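PDB 3HZE: Ycf54 protein from Thermosynechococcus elongatus, which probably assists the oxidative cyclase step of chlorophyll biosynthesis, though its exact role is not established. Local coordinates for residues A[11-14]-A[15-19]; A[24-27]-A[28-31]. One frame throughout, in Å; residues are numbered along the deposited sequence.

Contact 1 of 2, residues A[11-14]-A[15-19]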
ATOM      1  N   LYS A  11       9.395   5.345   2.046  1.00 12.96           N
ATOM      2  CA  LYS A  11      10.110   4.083   2.062  1.00 15.69           C
ATOM      3  C   LYS A  11      11.039   4.102   3.271  1.00 16.14           C
ATOM      4  O   LYS A  11      11.355   3.061   3.856  1.00 16.44           O
ATOM      5  CB  LYS A  11      10.917   3.905   0.769  1.00 16.73           C
ATOM      6  CG  LYS A  11      10.081   4.123  -0.485  1.00 20.92           C
ATOM      7  CD  LYS A  11      10.379   3.108  -1.585  1.00 23.76           C
ATOM      8  CE  LYS A  11      11.822   3.148  -2.037  1.00 28.38           C
ATOM      9  NZ  LYS A  11      12.052   2.267  -3.220  1.00 32.00           N
ATOM     10  N   LYS A  12      11.465   5.301   3.648  1.00 15.11           N
ATOM     11  CA  LYS A  12      12.351   5.465   4.798  1.00 16.77           C
ATOM     12  C   LYS A  12      11.652   4.933   6.055  1.00 14.36           C
ATOM     13  O   LYS A  12      12.222   4.135   6.805  1.00 14.30           O
ATOM     14  CB  LYS A  12      12.707   6.946   4.979  1.00 17.10           C
ATOM     15  CG  LYS A  12      13.706   7.214   6.099  1.00 23.49           C
ATOM     16  CD  LYS A  12      13.870   8.715   6.330  1.00 26.62           C
ATOM     17  CE  LYS A  12      14.821   9.011   7.483  1.00 29.39           C
ATOM     18  NZ  LYS A  12      16.216   8.603   7.165  1.00 30.21           N
ATOM     19  N   PHE A  13      10.416   5.364   6.280  1.00 12.42           N
ATOM     20  CA  PHE A  13       9.668   4.903   7.447  1.00 12.99           C
ATOM     21  C   PHE A  13       9.414   3.393   7.394  1.00 12.47           C
ATOM     22  O   PHE A  13       9.506   2.704   8.410  1.00 13.27           O
ATOM     23  CB  PHE A  13       8.336   5.653   7.554  1.00 12.77           C
ATOM     24  CG  PHE A  13       7.424   5.129   8.636  1.00 12.98           C
ATOM     25  CD1 PHE A  13       6.369   4.281   8.321  1.00 12.55           C
ATOM     26  CD2 PHE A  13       7.624   5.481   9.969  1.00 13.89           C
ATOM     27  CE1 PHE A  13       5.520   3.790   9.317  1.00 13.58           C
ATOM     28  CE2 PHE A  13       6.784   4.996  10.973  1.00 13.81           C
ATOM     29  CZ  PHE A  13       5.729   4.151  10.646  1.00 11.08           C
ATOM     30  N   LEU A  14       9.102   2.889   6.207  1.00 13.35           N
ATOM     31  CA  LEU A  14       8.819   1.466   6.007  1.00 15.20           C
ATOM     32  C   LEU A  14      10.063   0.570   5.942  1.00 16.81           C
ATOM     33  O   LEU A  14       9.954  -0.628   5.666  1.00 18.80           O
ATOM     34  CB  LEU A  14       7.992   1.273   4.726  1.00 14.46           C
ATOM     35  CG  LEU A  14       6.586   1.878   4.744  1.00 14.86           C
ATOM     36  CD1 LEU A  14       5.933   1.750   3.371  1.00 15.20           C
ATOM     37  CD2 LEU A  14       5.753   1.172   5.804  1.00 14.77           C
ATOM     38  N   THR A  15      11.240   1.143   6.174  1.00 16.01           N
ATOM     39  CA  THR A  15      12.464   0.354   6.160  1.00 16.03           C
ATOM     40  C   THR A  15      13.280   0.580   7.442  1.00 17.46           C
ATOM     41  O   THR A  15      13.933  -0.342   7.931  1.00 17.59           O
ATOM     42  CB  THR A  15      13.353   0.673   4.920  1.00 17.82           C
ATOM     43  OG1 THR A  15      13.662   2.070   4.888  1.00 17.95           O
ATOM     44  CG2 THR A  15      12.629   0.303   3.625  1.00 20.34           C
ATOM     45  N   GLU A  16      13.222   1.786   8.007  1.00 16.08           N
ATOM     46  CA  GLU A  16      13.991   2.080   9.218  1.00 15.93           C
ATOM     47  C   GLU A  16      13.189   2.066  10.510  1.00 14.29           C
ATOM     48  O   GLU A  16      13.766   2.133  11.597  1.00 14.13           O
ATOM     49  CB  GLU A  16      14.703   3.437   9.085  1.00 17.78           C
ATOM     50  CG  GLU A  16      15.492   3.582   7.796  1.00 21.28           C
ATOM     51  CD  GLU A  16      16.417   4.789   7.794  1.00 24.31           C
ATOM     52  OE1 GLU A  16      16.101   5.795   8.462  1.00 21.07           O
ATOM     53  OE2 GLU A  16      17.459   4.729   7.105  1.00 27.51           O
ATOM     54  N   GLU A  17      11.867   1.989  10.404  1.00 13.04           N
ATOM     55  CA  GLU A  17      11.024   1.975  11.593  1.00 14.55           C
ATOM     56  C   GLU A  17       9.993   0.854  11.636  1.00 13.06           C
ATOM     57  O   GLU A  17       9.854   0.179  12.654  1.00 14.05           O
ATOM     58  CB  GLU A  17      10.290   3.312  11.756  1.00 12.34           C
ATOM     59  CG  GLU A  17      11.182   4.478  12.161  1.00 16.75           C
ATOM     60  CD  GLU A  17      10.384   5.735  12.458  1.00 19.80           C
ATOM     61  OE1 GLU A  17      10.621   6.768  11.798  1.00 24.48           O
ATOM     62  OE2 GLU A  17       9.513   5.690  13.350  1.00 19.43           O
ATOM     63  N   GLU A  18       9.276   0.656  10.536  1.00 13.30           N
ATOM     64  CA  GLU A  18       8.242  -0.367  10.493  1.00 13.16           C
ATOM     65  C   GLU A  18       8.290  -1.259   9.254  1.00 12.70           C
ATOM     66  O   GLU A  18       7.416  -1.170   8.388  1.00 11.65           O
ATOM     67  CB  GLU A  18       6.861   0.292  10.575  1.00 15.55           C
ATOM     68  CG  GLU A  18       6.543   0.929  11.913  1.00 17.22           C
ATOM     69  CD  GLU A  18       6.403  -0.089  13.021  1.00 18.30           C
ATOM     70  OE1 GLU A  18       6.281  -1.296  12.716  1.00 16.86           O
ATOM     71  OE2 GLU A  18       6.404   0.320  14.199  1.00 17.93           O
ATOM     72  N   PRO A  19       9.315  -2.119   9.145  1.00 12.15           N
ATOM     73  CA  PRO A  19       9.420  -3.014   7.988  1.00 12.58           C
ATOM     74  C   PRO A  19       8.220  -3.964   7.979  1.00 12.61           C
ATOM     75  O   PRO A  19       7.858  -4.516   9.017  1.00 13.75           O
ATOM     76  CB  PRO A  19      10.756  -3.730   8.224  1.00 11.54           C
ATOM     77  CG  PRO A  19      10.880  -3.730   9.749  1.00 11.71           C
ATOM     78  CD  PRO A  19      10.443  -2.317  10.076  1.00 11.84           C
TER

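Contact 2 of 2, residues A[24-27]-A[28-31]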
ATOM      1  N   PHE A  24       3.907  -9.322   5.562  1.00 10.17           N
ATOM      2  CA  PHE A  24       3.494  -9.832   4.257  1.00  9.88           C
ATOM      3  C   PHE A  24       3.665 -11.345   4.136  1.00 10.98           C
ATOM      4  O   PHE A  24       2.736 -12.044   3.751  1.00 10.84           O
ATOM      5  CB  PHE A  24       4.285  -9.167   3.132  1.00 10.46           C
ATOM      6  CG  PHE A  24       3.642  -7.914   2.593  1.00 11.77           C
ATOM      7  CD1 PHE A  24       3.836  -6.689   3.215  1.00 13.25           C
ATOM      8  CD2 PHE A  24       2.841  -7.967   1.457  1.00  9.56           C
ATOM      9  CE1 PHE A  24       3.237  -5.524   2.708  1.00 14.79           C
ATOM     10  CE2 PHE A  24       2.238  -6.820   0.941  1.00 10.08           C
ATOM     11  CZ  PHE A  24       2.435  -5.599   1.565  1.00 12.18           C
ATOM     12  N   ARG A  25       4.857 -11.846   4.450  1.00 11.45           N
ATOM     13  CA  ARG A  25       5.131 -13.273   4.342  1.00 12.95           C
ATOM     14  C   ARG A  25       4.260 -14.153   5.245  1.00 12.69           C
ATOM     15  O   ARG A  25       3.826 -15.231   4.826  1.00 11.29           O
ATOM     16  CB  ARG A  25       6.625 -13.542   4.580  1.00 13.52           C
ATOM     17  CG  ARG A  25       7.506 -12.987   3.448  1.00 19.22           C
ATOM     18  CD  ARG A  25       8.842 -13.707   3.348  1.00 25.82           C
ATOM     19  NE  ARG A  25       9.650 -13.527   4.551  1.00 30.51           N
ATOM     20  CZ  ARG A  25      10.333 -12.424   4.841  1.00 33.55           C
ATOM     21  NH1 ARG A  25      10.316 -11.389   4.010  1.00 35.18           N
ATOM     22  NH2 ARG A  25      11.021 -12.351   5.974  1.00 34.51           N
ATOM     23  N   GLU A  26       3.997 -13.710   6.472  1.00 12.02           N
ATOM     24  CA  GLU A  26       3.142 -14.495   7.361  1.00 13.04           C
ATOM     25  C   GLU A  26       1.724 -14.504   6.801  1.00 12.33           C
ATOM     26  O   GLU A  26       1.049 -15.531   6.824  1.00 11.42           O
ATOM     27  CB  GLU A  26       3.127 -13.912   8.792  1.00 14.97           C
ATOM     28  CG  GLU A  26       4.431 -14.108   9.564  1.00 16.28           C
ATOM     29  CD  GLU A  26       4.397 -13.524  10.980  1.00 23.59           C
ATOM     30  OE1 GLU A  26       5.487 -13.364  11.574  1.00 27.82           O
ATOM     31  OE2 GLU A  26       3.300 -13.237  11.509  1.00 22.10           O
ATOM     32  N   ARG A  27       1.268 -13.360   6.294  1.00 11.89           N
ATOM     33  CA  ARG A  27      -0.090 -13.290   5.742  1.00  9.83           C
ATOM     34  C   ARG A  27      -0.214 -14.116   4.468  1.00  9.83           C
ATOM     35  O   ARG A  27      -1.242 -14.757   4.235  1.00  9.74           O
ATOM     36  CB  ARG A  27      -0.494 -11.842   5.459  1.00  9.87           C
ATOM     37  CG  ARG A  27      -2.002 -11.667   5.280  1.00 11.21           C
ATOM     38  CD  ARG A  27      -2.368 -10.200   5.153  1.00 11.77           C
ATOM     39  NE  ARG A  27      -3.794  -9.980   4.908  1.00 10.70           N
ATOM     40  CZ  ARG A  27      -4.743 -10.002   5.840  1.00 12.45           C
ATOM     41  NH1 ARG A  27      -4.440 -10.244   7.110  1.00 10.64           N
ATOM     42  NH2 ARG A  27      -6.000  -9.752   5.504  1.00 10.07           N
ATOM     43  N   GLN A  28       0.827 -14.087   3.638  1.00  9.46           N
ATOM     44  CA  GLN A  28       0.822 -14.862   2.403  1.00 10.08           C
ATOM     45  C   GLN A  28       0.790 -16.351   2.732  1.00 11.43           C
ATOM     46  O   GLN A  28       0.057 -17.113   2.107  1.00 11.03           O
ATOM     47  CB  GLN A  28       2.055 -14.531   1.554  1.00 10.84           C
ATOM     48  CG  GLN A  28       2.002 -13.146   0.900  1.00  8.80           C
ATOM     49  CD  GLN A  28       3.272 -12.812   0.133  1.00 14.00           C
ATOM     50  OE1 GLN A  28       3.325 -11.825  -0.607  1.00 17.18           O
ATOM     51  NE2 GLN A  28       4.304 -13.627   0.313  1.00 10.67           N
ATOM     52  N   ARG A  29       1.574 -16.764   3.726  1.00 12.73           N
ATOM     53  CA  ARG A  29       1.593 -18.167   4.134  1.00 14.93           C
ATOM     54  C   ARG A  29       0.221 -18.576   4.667  1.00 15.34           C
ATOM     55  O   ARG A  29      -0.252 -19.690   4.413  1.00 13.81           O
ATOM     56  CB  ARG A  29       2.644 -18.405   5.220  1.00 18.19           C
ATOM     57  CG  ARG A  29       4.092 -18.231   4.766  1.00 23.35           C
ATOM     58  CD  ARG A  29       5.047 -18.379   5.961  1.00 28.92           C
ATOM     59  NE  ARG A  29       6.376 -17.837   5.680  1.00 36.63           N
ATOM     60  CZ  ARG A  29       7.102 -17.148   6.558  1.00 37.05           C
ATOM     61  NH1 ARG A  29       6.629 -16.913   7.773  1.00 37.54           N
ATOM     62  NH2 ARG A  29       8.300 -16.692   6.224  1.00 40.77           N
ATOM     63  N   HIS A  30      -0.415 -17.675   5.413  1.00 13.58           N
ATOM     64  CA  HIS A  30      -1.735 -17.952   5.965  1.00 14.95           C
ATOM     65  C   HIS A  30      -2.775 -18.112   4.847  1.00 14.19           C
ATOM     66  O   HIS A  30      -3.623 -19.003   4.904  1.00 14.66           O
ATOM     67  CB  HIS A  30      -2.143 -16.828   6.924  1.00 14.91           C
ATOM     68  CG  HIS A  30      -3.583 -16.868   7.327  1.00 18.72           C
ATOM     69  ND1 HIS A  30      -4.137 -17.925   8.016  1.00 20.24           N
ATOM     70  CD2 HIS A  30      -4.586 -15.976   7.139  1.00 18.09           C
ATOM     71  CE1 HIS A  30      -5.417 -17.686   8.234  1.00 19.91           C
ATOM     72  NE2 HIS A  30      -5.716 -16.509   7.713  1.00 21.02           N
ATOM     73  N   TYR A  31      -2.712 -17.250   3.836  1.00 13.26           N
ATOM     74  CA  TYR A  31      -3.650 -17.325   2.708  1.00 13.66           C
ATOM     75  C   TYR A  31      -3.439 -18.615   1.924  1.00 14.78           C
ATOM     76  O   TYR A  31      -4.399 -19.237   1.466  1.00 17.80           O
ATOM     77  CB  TYR A  31      -3.467 -16.131   1.761  1.00 11.33           C
ATOM     78  CG  TYR A  31      -4.301 -14.914   2.108  1.00 11.90           C
ATOM     79  CD1 TYR A  31      -4.309 -14.391   3.400  1.00 10.33           C
ATOM     80  CD2 TYR A  31      -5.062 -14.270   1.135  1.00 11.58           C
ATOM     81  CE1 TYR A  31      -5.049 -13.253   3.714  1.00 12.78           C
ATOM     82  CE2 TYR A  31      -5.813 -13.121   1.440  1.00 14.24           C
ATOM     83  CZ  TYR A  31      -5.797 -12.621   2.732  1.00 15.12           C
ATOM     84  OH  TYR A  31      -6.515 -11.480   3.041  1.00 19.10           O
TER

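Contact 1 of 2, residues A[11-14]-A[15-19]
Phe13 O takes two backbone N-H groups. Glu18 N lies 3.0 Å from Phe13 O, nearly along the C=O axis, and the bond is fairly straight at 164°. Glu17 N is 3.2 Å from Phe13 O, above the carbonyl plane, and its bond is more bent. Lys12 O is also shared. Glu16 N is 2.8 Å from Lys12 O, and Thr15 N comes from above its carbonyl plane. These bonds run through the short helix 13-16, which follows strand 3-10, and the turn that ends it; Glu18 N to Phe13 O spans five residues. Glu17 is the first residue to leave helical angles. Thr15 OG1 donates to Lys11 O over 2.7 Å. Its chi1 of 57° puts this hydroxyl between the backbone N and the carbonyl carbon. Lys12 NZ forms a salt bridge with Glu16 OE1 at 3.1 Å, from above the carboxylate plane. The Phe13 ring has Glu17 OE2 at its edge, 3.7 Å from CE2, with ring and carboxylate planes 74° apart. Glu18 runs alongside the ring, and its CG touches Phe13 CZ at 3.6 Å. Leu83 of helix 73-83 packs against Phe13, Leu14 and Glu18.

Contact 2 of 2, residues A[24-27]-A[28-31]
Four backbone hydrogen bonds join the two segments: Gln28 N to Phe24 O, Arg29 N to Arg25 O, His30 N to Glu26 O and Tyr31 N to Arg27 O. The shortest is Gln28 N to Phe24 O, at 2.8 Å. The longest is His30 N to Glu26 O, at 3.0 Å. This regular i to i+4 pattern is that of an alpha-helix, here part of helix 21-34.

The main side-chain packing is between Arg27 and Tyr31, which lie side by side and point the same way. Arg27 CG is anti to the backbone N (chi1 -163°), and the chain stays extended to NE, carrying the guanidinium along the tyrosine. Tyr31 CE1 lies over one guanidinium face, near its rim, and is 3.7 Å from Arg27 NE. The two planes are 50° apart. Tyr31 OH is hydrogen-bonded to Asp39, and Phe40 meets the Tyr31 ring edge-to-face. Arg27 makes cation-pi contacts with Phe40 and Phe75. Replacing Tyr31 by an alanine would take away the ring over the Arg27 guanidinium and would probably leave Asp39 without its hydroxyl partner, though Phe40 and Phe75 would still touch Arg27.

Arg25 and Arg29 also lie side by side, pointing the same way, and bring like charges close. Arg29 NH2 comes to the edge of the Arg25 guanidinium, 3.8 Å from Arg25 NE. The repulsion is probably eased by the salt bridge of Arg25 with Glu21.

Aliphatic atoms pack on the backbone. Gln28 CG lies 3.1 Å from Phe24 O, and Arg29 CG is 3.0 Å from Arg25 O.

The two contacts come in series along the chain, contact 1 closing before contact 2 opens. Contact 1 lies on helix 13-16 and contact 2 on the next helix, 21-34. Their centres are about 20 Å apart, and their nearest atoms about 7 Å, so they do not touch. Both helices sit in the connection between strands 3-10 and 40-44 of the four-stranded antiparallel sheet. Contact 1 packs on strand 65-70 through Leu14, while contact 2 meets strand 40-44 through Phe24 and Gln28. Helix 73-83 touches both contacts, near its two ends. The link between the first two strands therefore packs at the surface against the sheet and helix 73-83.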